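Local coordinates for diguanylate cyclase (Pseudomonas aeruginosa, PDB 5M3C), which combines a GGDEF domain of the diguanylate cyclase family, here holding guanosine-5'-triphosphate and calcium, with an EAL domain in one chain, at residues G83-I88 with N145-M150; M150-S155 with T165-Y170. All coordinates share one frame; numbering follows the deposited sequence.

Contact 1 (G83-I88 with N145-M150); sequences GDEFII and NADAAM. With CA (calcium ion), chain G; GTP (guanosine-5'-triphosphate), chain I.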
ATOM      1  N   GLY B  83      -4.754  -3.800  37.198  1.00 43.14           N
ATOM      2  CA  GLY B  83      -3.979  -4.176  36.021  1.00 42.93           C
ATOM      3  C   GLY B  83      -3.550  -2.944  35.249  1.00 42.78           C
ATOM      4  O   GLY B  83      -3.119  -1.952  35.834  1.00 42.04           O
ATOM      5  N   ASP B  84      -3.676  -3.002  33.928  1.00 42.44           N
ATOM      6  CA  ASP B  84      -3.346  -1.857  33.090  1.00 41.99           C
ATOM      7  C   ASP B  84      -4.600  -1.043  32.799  1.00 42.20           C
ATOM      8  O   ASP B  84      -4.678  -0.350  31.785  1.00 42.04           O
ATOM      9  CB  ASP B  84      -2.712  -2.317  31.778  1.00 41.87           C
ATOM     10  CG  ASP B  84      -3.709  -2.984  30.851  1.00 42.01           C
ATOM     11  OD1 ASP B  84      -4.653  -3.628  31.356  1.00 42.90           O
ATOM     12  OD2 ASP B  84      -3.550  -2.867  29.617  1.00 41.37           O
ATOM     13  N   GLU B  85      -5.581  -1.130  33.692  1.00 42.46           N
ATOM     14  CA  GLU B  85      -6.841  -0.424  33.505  1.00 42.72           C
ATOM     15  C   GLU B  85      -7.000   0.698  34.521  1.00 43.11           C
ATOM     16  O   GLU B  85      -6.857   0.486  35.726  1.00 42.64           O
ATOM     17  CB  GLU B  85      -8.021  -1.391  33.614  1.00 42.90           C
ATOM     18  CG  GLU B  85      -8.177  -2.320  32.422  1.00 42.70           C
ATOM     19  CD  GLU B  85      -9.301  -3.319  32.607  1.00 42.33           C
ATOM     20  OE1 GLU B  85      -9.511  -3.764  33.756  1.00 42.42           O
ATOM     21  OE2 GLU B  85      -9.966  -3.660  31.607  1.00 41.81           O
ATOM     22  N   PHE B  86      -7.289   1.894  34.017  1.00 43.56           N
ATOM     23  CA  PHE B  86      -7.561   3.055  34.853  1.00 44.05           C
ATOM     24  C   PHE B  86      -8.996   3.495  34.629  1.00 43.90           C
ATOM     25  O   PHE B  86      -9.548   3.319  33.541  1.00 44.29           O
ATOM     26  CB  PHE B  86      -6.615   4.202  34.505  1.00 44.75           C
ATOM     27  CG  PHE B  86      -5.164   3.847  34.632  1.00 45.58           C
ATOM     28  CD1 PHE B  86      -4.495   3.234  33.586  1.00 45.92           C
ATOM     29  CD2 PHE B  86      -4.469   4.122  35.798  1.00 46.07           C
ATOM     30  CE1 PHE B  86      -3.159   2.901  33.699  1.00 46.27           C
ATOM     31  CE2 PHE B  86      -3.133   3.791  35.919  1.00 46.47           C
ATOM     32  CZ  PHE B  86      -2.476   3.179  34.868  1.00 46.47           C
ATOM     33  N   ILE B  87      -9.598   4.068  35.664  1.00 43.95           N
ATOM     34  CA  ILE B  87     -10.966   4.549  35.572  1.00 43.86           C
ATOM     35  C   ILE B  87     -11.042   5.967  36.110  1.00 43.94           C
ATOM     36  O   ILE B  87     -10.352   6.319  37.070  1.00 44.59           O
ATOM     37  CB  ILE B  87     -11.940   3.620  36.321  1.00 43.81           C
ATOM     38  CG1 ILE B  87     -13.375   3.890  35.863  1.00 44.26           C
ATOM     39  CG2 ILE B  87     -11.790   3.781  37.828  1.00 43.70           C
ATOM     40  CD1 ILE B  87     -14.301   2.707  36.040  1.00 44.56           C
ATOM     41  N   ILE B  88     -11.877   6.782  35.476  1.00 44.57           N
ATOM     42  CA  ILE B  88     -11.916   8.209  35.753  1.00 45.90           C
ATOM     43  C   ILE B  88     -13.344   8.702  35.943  1.00 46.42           C
ATOM     44  O   ILE B  88     -14.274   8.202  35.310  1.00 45.93           O
ATOM     45  CB  ILE B  88     -11.262   9.000  34.606  1.00 46.94           C
ATOM     46  CG1 ILE B  88      -9.794   8.599  34.467  1.00 47.80           C
ATOM     47  CG2 ILE B  88     -11.371  10.497  34.849  1.00 47.27           C
ATOM     48  CD1 ILE B  88      -9.137   9.119  33.209  1.00 48.25           C
ATOM     49  N   ASN B 145     -20.968  -0.345  31.674  1.00 45.32           N
ATOM     50  CA  ASN B 145     -21.190   0.287  30.382  1.00 45.33           C
ATOM     51  C   ASN B 145     -19.944   1.037  29.910  1.00 45.19           C
ATOM     52  O   ASN B 145     -19.634   1.030  28.720  1.00 45.47           O
ATOM     53  CB  ASN B 145     -22.403   1.219  30.452  1.00 45.08           C
ATOM     54  CG  ASN B 145     -23.696   0.470  30.726  1.00 45.14           C
ATOM     55  OD1 ASN B 145     -23.731  -0.762  30.709  1.00 44.58           O
ATOM     56  ND2 ASN B 145     -24.765   1.211  30.982  1.00 45.84           N
ATOM     57  N   ALA B 146     -19.227   1.673  30.834  1.00 45.18           N
ATOM     58  CA  ALA B 146     -17.991   2.379  30.475  1.00 45.67           C
ATOM     59  C   ALA B 146     -16.924   1.396  30.000  1.00 45.28           C
ATOM     60  O   ALA B 146     -16.095   1.722  29.152  1.00 43.63           O
ATOM     61  CB  ALA B 146     -17.474   3.189  31.653  1.00 45.91           C
ATOM     62  N   ASP B 147     -16.954   0.193  30.563  1.00 46.08           N
ATOM     63  CA  ASP B 147     -16.023  -0.866  30.188  1.00 46.17           C
ATOM     64  C   ASP B 147     -16.330  -1.384  28.785  1.00 46.25           C
ATOM     65  O   ASP B 147     -15.427  -1.592  27.973  1.00 45.05           O
ATOM     66  CB  ASP B 147     -16.114  -2.015  31.195  1.00 46.07           C
ATOM     67  CG  ASP B 147     -14.936  -2.958  31.116  1.00 45.97           C
ATOM     68  OD1 ASP B 147     -13.824  -2.497  30.775  1.00 45.04           O
ATOM     69  OD2 ASP B 147     -15.122  -4.161  31.404  1.00 46.51           O
ATOM     70  N   ALA B 148     -17.613  -1.592  28.506  1.00 47.28           N
ATOM     71  CA  ALA B 148     -18.045  -2.047  27.185  1.00 48.00           C
ATOM     72  C   ALA B 148     -17.550  -1.103  26.091  1.00 48.47           C
ATOM     73  O   ALA B 148     -17.011  -1.542  25.071  1.00 49.86           O
ATOM     74  CB  ALA B 148     -19.560  -2.159  27.139  1.00 47.81           C
ATOM     75  N   ALA B 149     -17.734   0.195  26.311  1.00 48.57           N
ATOM     76  CA  ALA B 149     -17.276   1.207  25.365  1.00 48.50           C
ATOM     77  C   ALA B 149     -15.775   1.085  25.130  1.00 47.84           C
ATOM     78  O   ALA B 149     -15.296   1.273  24.012  1.00 46.97           O
ATOM     79  CB  ALA B 149     -17.620   2.601  25.873  1.00 48.92           C
ATOM     80  N   MET B 150     -15.034   0.774  26.188  1.00 48.02           N
ATOM     81  CA  MET B 150     -13.595   0.587  26.063  1.00 47.84           C
ATOM     82  C   MET B 150     -13.303  -0.592  25.145  1.00 48.23           C
ATOM     83  O   MET B 150     -12.420  -0.513  24.298  1.00 49.21           O
ATOM     84  CB  MET B 150     -12.947   0.368  27.431  1.00 47.01           C
ATOM     85  CG  MET B 150     -11.467   0.029  27.355  1.00 46.90           C
ATOM     86  SD  MET B 150     -11.156  -1.653  26.783  1.00 46.39           S
ATOM     87  CE  MET B 150     -11.737  -2.588  28.195  1.00 47.10           C
TER
HETATM   88 CA    CA G1301      -4.625  -3.607  27.772  1.00 45.09          CA
HETATM   89  PG  GTP I1303      -5.038  -5.030  24.568  1.00 48.00           P
HETATM   90  O1G GTP I1303      -5.849  -6.096  23.871  1.00 45.84           O
HETATM   91  O2G GTP I1303      -4.810  -3.780  23.755  1.00 48.83           O
HETATM   92  O3G GTP I1303      -5.467  -4.757  25.990  1.00 48.05           O
HETATM   93  O3B GTP I1303      -3.548  -5.631  24.682  1.00 49.49           O
HETATM   94  PB  GTP I1303      -2.878  -5.971  26.107  1.00 50.80           P
HETATM   95  O1B GTP I1303      -1.634  -6.793  25.864  1.00 51.00           O
HETATM   96  O2B GTP I1303      -2.779  -4.698  26.914  1.00 50.35           O
HETATM   97  O3A GTP I1303      -4.005  -6.939  26.736  1.00 51.65           O
HETATM   98  PA  GTP I1303      -4.242  -7.086  28.322  1.00 51.91           P
HETATM   99  O1A GTP I1303      -4.776  -8.472  28.594  1.00 52.52           O
HETATM  100  O2A GTP I1303      -4.997  -5.876  28.823  1.00 52.35           O
HETATM  101  O5' GTP I1303      -2.751  -7.015  28.898  1.00 51.85           O
HETATM  102  C5' GTP I1303      -2.534  -6.402  30.157  1.00 53.09           C
HETATM  103  C4' GTP I1303      -1.042  -6.415  30.418  1.00 54.11           C
HETATM  104  O4' GTP I1303      -0.735  -5.511  31.480  1.00 54.12           O
HETATM  105  C3' GTP I1303      -0.566  -7.803  30.831  1.00 54.91           C
HETATM  106  O3' GTP I1303       0.469  -8.266  29.958  1.00 56.13           O
HETATM  107  C2' GTP I1303      -0.045  -7.630  32.242  1.00 54.68           C
HETATM  108  O2' GTP I1303       1.143  -8.388  32.479  1.00 55.23           O
HETATM  109  C1' GTP I1303       0.222  -6.139  32.329  1.00 54.27           C
HETATM  110  N9  GTP I1303       0.111  -5.676  33.725  1.00 53.67           N
HETATM  111  C8  GTP I1303      -0.994  -5.684  34.489  1.00 53.80           C
HETATM  112  N7  GTP I1303      -0.713  -5.187  35.722  1.00 54.30           N
HETATM  113  C5  GTP I1303       0.591  -4.859  35.744  1.00 53.89           C
HETATM  114  C6  GTP I1303       1.537  -4.286  36.724  1.00 53.97           C
HETATM  115  O6  GTP I1303       1.151  -3.981  37.871  1.00 54.88           O
HETATM  116  N1  GTP I1303       2.811  -4.101  36.347  1.00 54.09           N
HETATM  117  C2  GTP I1303       3.245  -4.421  35.112  1.00 53.70           C
HETATM  118  N2  GTP I1303       4.547  -4.208  34.797  1.00 53.94           N
HETATM  119  N3  GTP I1303       2.433  -4.950  34.166  1.00 53.23           N
HETATM  120  C4  GTP I1303       1.128  -5.184  34.423  1.00 53.54           C
HETATM  121  O   HOH W   1     -12.360  -4.858  31.354  1.00 52.96           O
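In the GGDEF motif, the beta hairpin between antiparallel strands 77-82 and 85-90, Glu85 is the first residue of the second strand and sends its carboxylate across to Asp147 and Met150 of helix 139-155. The evidence for the join is a water: 2.7 Å from Glu85 OE2 and 2.8 Å from Asp147 OD1, it is placed to donate to either oxygen, with more acceptors around it than protons to give. The two carboxylates have no direct bond, since Glu85 OE2 and Asp147 OD1 stay 4.1 Å apart with their planes turned 80° to each other. Glu85 reaches the helix because its chain is extended beyond CG (chi2 176°), and its shaft crosses Asp147 at about a right angle. The bent chain of Met150 brings methyl CE to 4.0 Å from Glu85 OE2, a van der Waals approach. Phe39 of the neighbouring strand 35-43 touches both Glu85 and Asp147, placing the contact where helix meets sheet.

The preceding residues of the motif face the ligand. Gly83 passes close to the guanine, its CA 3.4 Å from N7 of guanosine-5'-triphosphate. Asp84 turns CG between its own backbone N and carbonyl carbon (chi1 71°), which brings OD2 to the calcium. Asp41 and the carbonyl of Leu42 complete the protein side of this site, and one oxygen from each of the three phosphates joins them; Asp84 OD2 lies 2.3 Å from the calcium ion.

Contact 2 (M150-S155 with T165-Y170); sequences MYRAKS and TRELTY. With GTP (guanosine-5'-triphosphate), chain I.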
ATOM      1  N   MET B 150     -15.034   0.774  26.188  1.00 48.02           N
ATOM      2  CA  MET B 150     -13.595   0.587  26.063  1.00 47.84           C
ATOM      3  C   MET B 150     -13.303  -0.592  25.145  1.00 48.23           C
ATOM      4  O   MET B 150     -12.420  -0.513  24.298  1.00 49.21           O
ATOM      5  CB  MET B 150     -12.947   0.368  27.431  1.00 47.01           C
ATOM      6  CG  MET B 150     -11.467   0.029  27.355  1.00 46.90           C
ATOM      7  SD  MET B 150     -11.156  -1.653  26.783  1.00 46.39           S
ATOM      8  CE  MET B 150     -11.737  -2.588  28.195  1.00 47.10           C
ATOM      9  N   TYR B 151     -14.047  -1.682  25.310  1.00 48.33           N
ATOM     10  CA  TYR B 151     -13.886  -2.849  24.443  1.00 49.05           C
ATOM     11  C   TYR B 151     -14.274  -2.512  23.003  1.00 50.07           C
ATOM     12  O   TYR B 151     -13.660  -2.997  22.046  1.00 50.45           O
ATOM     13  CB  TYR B 151     -14.709  -4.036  24.962  1.00 47.96           C
ATOM     14  CG  TYR B 151     -14.051  -4.770  26.111  1.00 46.79           C
ATOM     15  CD1 TYR B 151     -12.800  -5.351  25.958  1.00 45.92           C
ATOM     16  CD2 TYR B 151     -14.681  -4.888  27.344  1.00 46.03           C
ATOM     17  CE1 TYR B 151     -12.191  -6.021  27.000  1.00 45.73           C
ATOM     18  CE2 TYR B 151     -14.078  -5.557  28.393  1.00 45.45           C
ATOM     19  CZ  TYR B 151     -12.834  -6.120  28.214  1.00 45.64           C
ATOM     20  OH  TYR B 151     -12.223  -6.792  29.246  1.00 46.77           O
ATOM     21  N   ARG B 152     -15.291  -1.672  22.852  1.00 51.84           N
ATOM     22  CA  ARG B 152     -15.676  -1.183  21.534  1.00 54.36           C
ATOM     23  C   ARG B 152     -14.526  -0.404  20.901  1.00 54.32           C
ATOM     24  O   ARG B 152     -14.130  -0.678  19.773  1.00 53.57           O
ATOM     25  CB  ARG B 152     -16.915  -0.294  21.638  1.00 56.23           C
ATOM     26  CG  ARG B 152     -17.381   0.293  20.317  1.00 57.61           C
ATOM     27  CD  ARG B 152     -17.780  -0.788  19.327  1.00 59.20           C
ATOM     28  NE  ARG B 152     -18.724  -0.285  18.331  1.00 61.05           N
ATOM     29  CZ  ARG B 152     -19.169  -0.987  17.294  1.00 61.87           C
ATOM     30  NH1 ARG B 152     -20.029  -0.441  16.443  1.00 62.53           N
ATOM     31  NH2 ARG B 152     -18.754  -2.232  17.103  1.00 62.56           N
ATOM     32  N   ALA B 153     -13.989   0.567  21.633  1.00 55.26           N
ATOM     33  CA  ALA B 153     -12.829   1.313  21.163  1.00 56.36           C
ATOM     34  C   ALA B 153     -11.700   0.347  20.851  1.00 57.21           C
ATOM     35  O   ALA B 153     -10.903   0.572  19.940  1.00 57.76           O
ATOM     36  CB  ALA B 153     -12.384   2.317  22.215  1.00 57.06           C
ATOM     37  N   LYS B 154     -11.641  -0.733  21.621  1.00 58.02           N
ATOM     38  CA  LYS B 154     -10.627  -1.763  21.441  1.00 58.25           C
ATOM     39  C   LYS B 154     -10.831  -2.495  20.117  1.00 58.16           C
ATOM     40  O   LYS B 154      -9.861  -2.855  19.458  1.00 56.51           O
ATOM     41  CB  LYS B 154     -10.674  -2.762  22.605  1.00 57.49           C
ATOM     42  CG  LYS B 154      -9.315  -3.178  23.145  1.00 56.71           C
ATOM     43  CD  LYS B 154      -8.569  -2.005  23.766  1.00 56.06           C
ATOM     44  CE  LYS B 154      -7.553  -2.477  24.791  1.00 56.09           C
ATOM     45  NZ  LYS B 154      -6.566  -1.421  25.146  1.00 56.37           N
ATOM     46  N   SER B 155     -12.088  -2.708  19.729  1.00 59.77           N
ATOM     47  CA  SER B 155     -12.391  -3.454  18.501  1.00 61.81           C
ATOM     48  C   SER B 155     -12.394  -2.585  17.240  1.00 64.55           C
ATOM     49  O   SER B 155     -11.928  -3.018  16.187  1.00 65.40           O
ATOM     50  CB  SER B 155     -13.734  -4.181  18.627  1.00 61.81           C
ATOM     51  OG  SER B 155     -14.825  -3.287  18.479  1.00 62.95           O
ATOM     52  N   THR B 165     -23.190   2.665  23.902  1.00 60.24           N
ATOM     53  CA  THR B 165     -24.450   2.528  23.178  1.00 62.22           C
ATOM     54  C   THR B 165     -25.156   1.256  23.645  1.00 63.20           C
ATOM     55  O   THR B 165     -24.509   0.268  23.996  1.00 63.69           O
ATOM     56  CB  THR B 165     -24.259   2.487  21.644  1.00 62.40           C
ATOM     57  OG1 THR B 165     -23.686   1.233  21.252  1.00 63.48           O
ATOM     58  CG2 THR B 165     -23.369   3.634  21.164  1.00 61.66           C
ATOM     59  N   ARG B 166     -26.483   1.292  23.643  1.00 64.68           N
ATOM     60  CA  ARG B 166     -27.299   0.192  24.155  1.00 66.25           C
ATOM     61  C   ARG B 166     -26.741  -1.194  23.817  1.00 65.73           C
ATOM     62  O   ARG B 166     -26.774  -2.100  24.647  1.00 65.00           O
ATOM     63  CB  ARG B 166     -28.732   0.318  23.618  1.00 67.13           C
ATOM     64  CG  ARG B 166     -29.667  -0.803  24.044  1.00 67.89           C
ATOM     65  CD  ARG B 166     -31.065  -0.605  23.476  1.00 68.10           C
ATOM     66  N   GLU B 167     -26.222  -1.348  22.602  1.00 66.65           N
ATOM     67  CA  GLU B 167     -25.836  -2.660  22.077  1.00 66.93           C
ATOM     68  C   GLU B 167     -24.416  -3.109  22.438  1.00 64.95           C
ATOM     69  O   GLU B 167     -24.040  -4.250  22.165  1.00 62.90           O
ATOM     70  CB  GLU B 167     -25.978  -2.659  20.551  1.00 70.18           C
ATOM     71  CG  GLU B 167     -25.038  -1.692  19.840  1.00 72.96           C
ATOM     72  CD  GLU B 167     -25.211  -1.693  18.329  1.00 76.22           C
ATOM     73  OE1 GLU B 167     -26.284  -2.124  17.843  1.00 79.65           O
ATOM     74  OE2 GLU B 167     -24.271  -1.255  17.625  1.00 76.44           O
ATOM     75  N   LEU B 168     -23.631  -2.226  23.051  1.00 63.74           N
ATOM     76  CA  LEU B 168     -22.194  -2.472  23.210  1.00 61.88           C
ATOM     77  C   LEU B 168     -21.826  -3.620  24.153  1.00 61.71           C
ATOM     78  O   LEU B 168     -20.848  -4.326  23.909  1.00 61.30           O
ATOM     79  CB  LEU B 168     -21.475  -1.195  23.661  1.00 61.12           C
ATOM     80  CG  LEU B 168     -21.225  -0.144  22.578  1.00 60.33           C
ATOM     81  CD1 LEU B 168     -20.194   0.867  23.056  1.00 59.79           C
ATOM     82  CD2 LEU B 168     -20.767  -0.785  21.277  1.00 60.22           C
ATOM     83  N   THR B 169     -22.589  -3.800  25.227  1.00 62.08           N
ATOM     84  CA  THR B 169     -22.274  -4.832  26.217  1.00 62.36           C
ATOM     85  C   THR B 169     -22.281  -6.229  25.601  1.00 61.72           C
ATOM     86  O   THR B 169     -21.318  -6.983  25.746  1.00 61.21           O
ATOM     87  CB  THR B 169     -23.256  -4.804  27.405  1.00 63.24           C
ATOM     88  OG1 THR B 169     -24.602  -4.748  26.919  1.00 65.03           O
ATOM     89  CG2 THR B 169     -22.990  -3.600  28.291  1.00 63.26           C
ATOM     90  N   TYR B 170     -23.367  -6.567  24.913  1.00 61.92           N
ATOM     91  CA  TYR B 170     -23.504  -7.876  24.273  1.00 62.87           C
ATOM     92  C   TYR B 170     -22.358  -8.165  23.302  1.00 59.21           C
ATOM     93  O   TYR B 170     -21.773  -9.252  23.315  1.00 57.06           O
ATOM     94  CB  TYR B 170     -24.842  -7.967  23.537  1.00 66.69           C
ATOM     95  CG  TYR B 170     -24.952  -9.156  22.607  1.00 71.18           C
ATOM     96  CD1 TYR B 170     -25.384 -10.393  23.073  1.00 73.59           C
ATOM     97  CD2 TYR B 170     -24.622  -9.040  21.263  1.00 74.40           C
ATOM     98  CE1 TYR B 170     -25.485 -11.483  22.224  1.00 75.56           C
ATOM     99  CE2 TYR B 170     -24.718 -10.122  20.405  1.00 76.52           C
ATOM    100  CZ  TYR B 170     -25.150 -11.341  20.888  1.00 77.24           C
ATOM    101  OH  TYR B 170     -25.245 -12.418  20.031  1.00 77.69           O
TER
HETATM  102  PG  GTP I1303      -5.038  -5.030  24.568  1.00 48.00           P
HETATM  103  O1G GTP I1303      -5.849  -6.096  23.871  1.00 45.84           O
HETATM  104  O2G GTP I1303      -4.810  -3.780  23.755  1.00 48.83           O
HETATM  105  O3G GTP I1303      -5.467  -4.757  25.990  1.00 48.05           O
HETATM  106  O3B GTP I1303      -3.548  -5.631  24.682  1.00 49.49           O
HETATM  107  PB  GTP I1303      -2.878  -5.971  26.107  1.00 50.80           P
HETATM  108  O1B GTP I1303      -1.634  -6.793  25.864  1.00 51.00           O
HETATM  109  O2B GTP I1303      -2.779  -4.698  26.914  1.00 50.35           O
HETATM  110  O3A GTP I1303      -4.005  -6.939  26.736  1.00 51.65           O
HETATM  111  PA  GTP I1303      -4.242  -7.086  28.322  1.00 51.91           P
HETATM  112  O1A GTP I1303      -4.776  -8.472  28.594  1.00 52.52           O
HETATM  113  O2A GTP I1303      -4.997  -5.876  28.823  1.00 52.35           O
HETATM  114  O5' GTP I1303      -2.751  -7.015  28.898  1.00 51.85           O
HETATM  115  C5' GTP I1303      -2.534  -6.402  30.157  1.00 53.09           C
HETATM  116  C4' GTP I1303      -1.042  -6.415  30.418  1.00 54.11           C
HETATM  117  O4' GTP I1303      -0.735  -5.511  31.480  1.00 54.12           O
HETATM  118  C3' GTP I1303      -0.566  -7.803  30.831  1.00 54.91           C
HETATM  119  O3' GTP I1303       0.469  -8.266  29.958  1.00 56.13           O
HETATM  120  C2' GTP I1303      -0.045  -7.630  32.242  1.00 54.68           C
HETATM  121  O2' GTP I1303       1.143  -8.388  32.479  1.00 55.23           O
HETATM  122  C1' GTP I1303       0.222  -6.139  32.329  1.00 54.27           C
HETATM  123  N9  GTP I1303       0.111  -5.676  33.725  1.00 53.67           N
HETATM  124  C8  GTP I1303      -0.994  -5.684  34.489  1.00 53.80           C
HETATM  125  N7  GTP I1303      -0.713  -5.187  35.722  1.00 54.30           N
HETATM  126  C5  GTP I1303       0.591  -4.859  35.744  1.00 53.89           C
HETATM  127  C6  GTP I1303       1.537  -4.286  36.724  1.00 53.97           C
HETATM  128  O6  GTP I1303       1.151  -3.981  37.871  1.00 54.88           O
HETATM  129  N1  GTP I1303       2.811  -4.101  36.347  1.00 54.09           N
HETATM  130  C2  GTP I1303       3.245  -4.421  35.112  1.00 53.70           C
HETATM  131  N2  GTP I1303       4.547  -4.208  34.797  1.00 53.94           N
HETATM  132  N3  GTP I1303       2.433  -4.950  34.166  1.00 53.23           N
HETATM  133  C4  GTP I1303       1.128  -5.184  34.423  1.00 53.54           C
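Arg152 and Leu168 carry this contact, their CA atoms 6.9 Å apart where the last turns of helix 139-155 meet helix 168-187. At its beginning, Met150 points its CB away from 165-170, and its methyl CE instead sits over the ring of Tyr151, 3.5 Å above the plane and close to its centre, as in a CH-pi contact. That ring in turn lies against Ala172 and Met176, further along helix 168-187.

Arg152 follows, and its aliphatic shaft does the touching. With CG anti to the backbone N (chi1 179°) and a bend at chi2 (62°), the chain runs across the forked end of Leu168 at about a right angle. Both leucine methyls pack on CB and CG, Leu168 CD1 3.8 Å from Arg152 CB, and CD2 alone goes on to CD and NE, Leu168 CD2 resting 3.6 Å from Arg152 CD. Glu167 OE2 is 4.5 Å from Arg152 NH1 but well out of the guanidinium plane; any attraction is probably one of charge, since no N-H points at the oxygen.

Ala153 turns to strands 119-132 and 161-163. Lys154, bent at chi2 (64°), reaches guanosine-5'-triphosphate, where NZ makes a weak hydrogen bond of 3.3 Å to O2G; the same nitrogen also bonds the carbonyls of Asp41 and Leu42 and forms a salt bridge with Asp43. Ser155 ends the helix with OG bonded to the carbonyl O of Arg152 at 3.0 Å, in the carbonyl plane and on a lone pair.

On the other segment, a type I beta turn from Thr165 to Leu168, closed by Leu168 N bonding to Thr165 O, leads into helix 168-187. Helix 139-155 of the GGDEF domain thus makes a helix-to-helix packing joint with helix 168-187, which runs on in the chain toward the EAL domain.

Overall arrangement
From the N terminus, the chain reaches strand 85-90; 56 residues, of which 19 are helix and 17 strand, then separate the two segments of contact 1, which closes that long loop on helix 139-155. Contact 2 opens at the residue where contact 1 ends, Met150, and closes a short loop, nine residues that include strand 161-163. The two are therefore in series, neither nested nor crossed. Helix 139-155 belongs to both: it meets the sheet and motif hairpin in contact 1 and helix 168-187 in contact 2. Their centres are about 11 Å apart, and they touch directly where Ala149 CA lies 3.7 Å from Leu168 CD1. Both also reach guanosine-5'-triphosphate, through different residues.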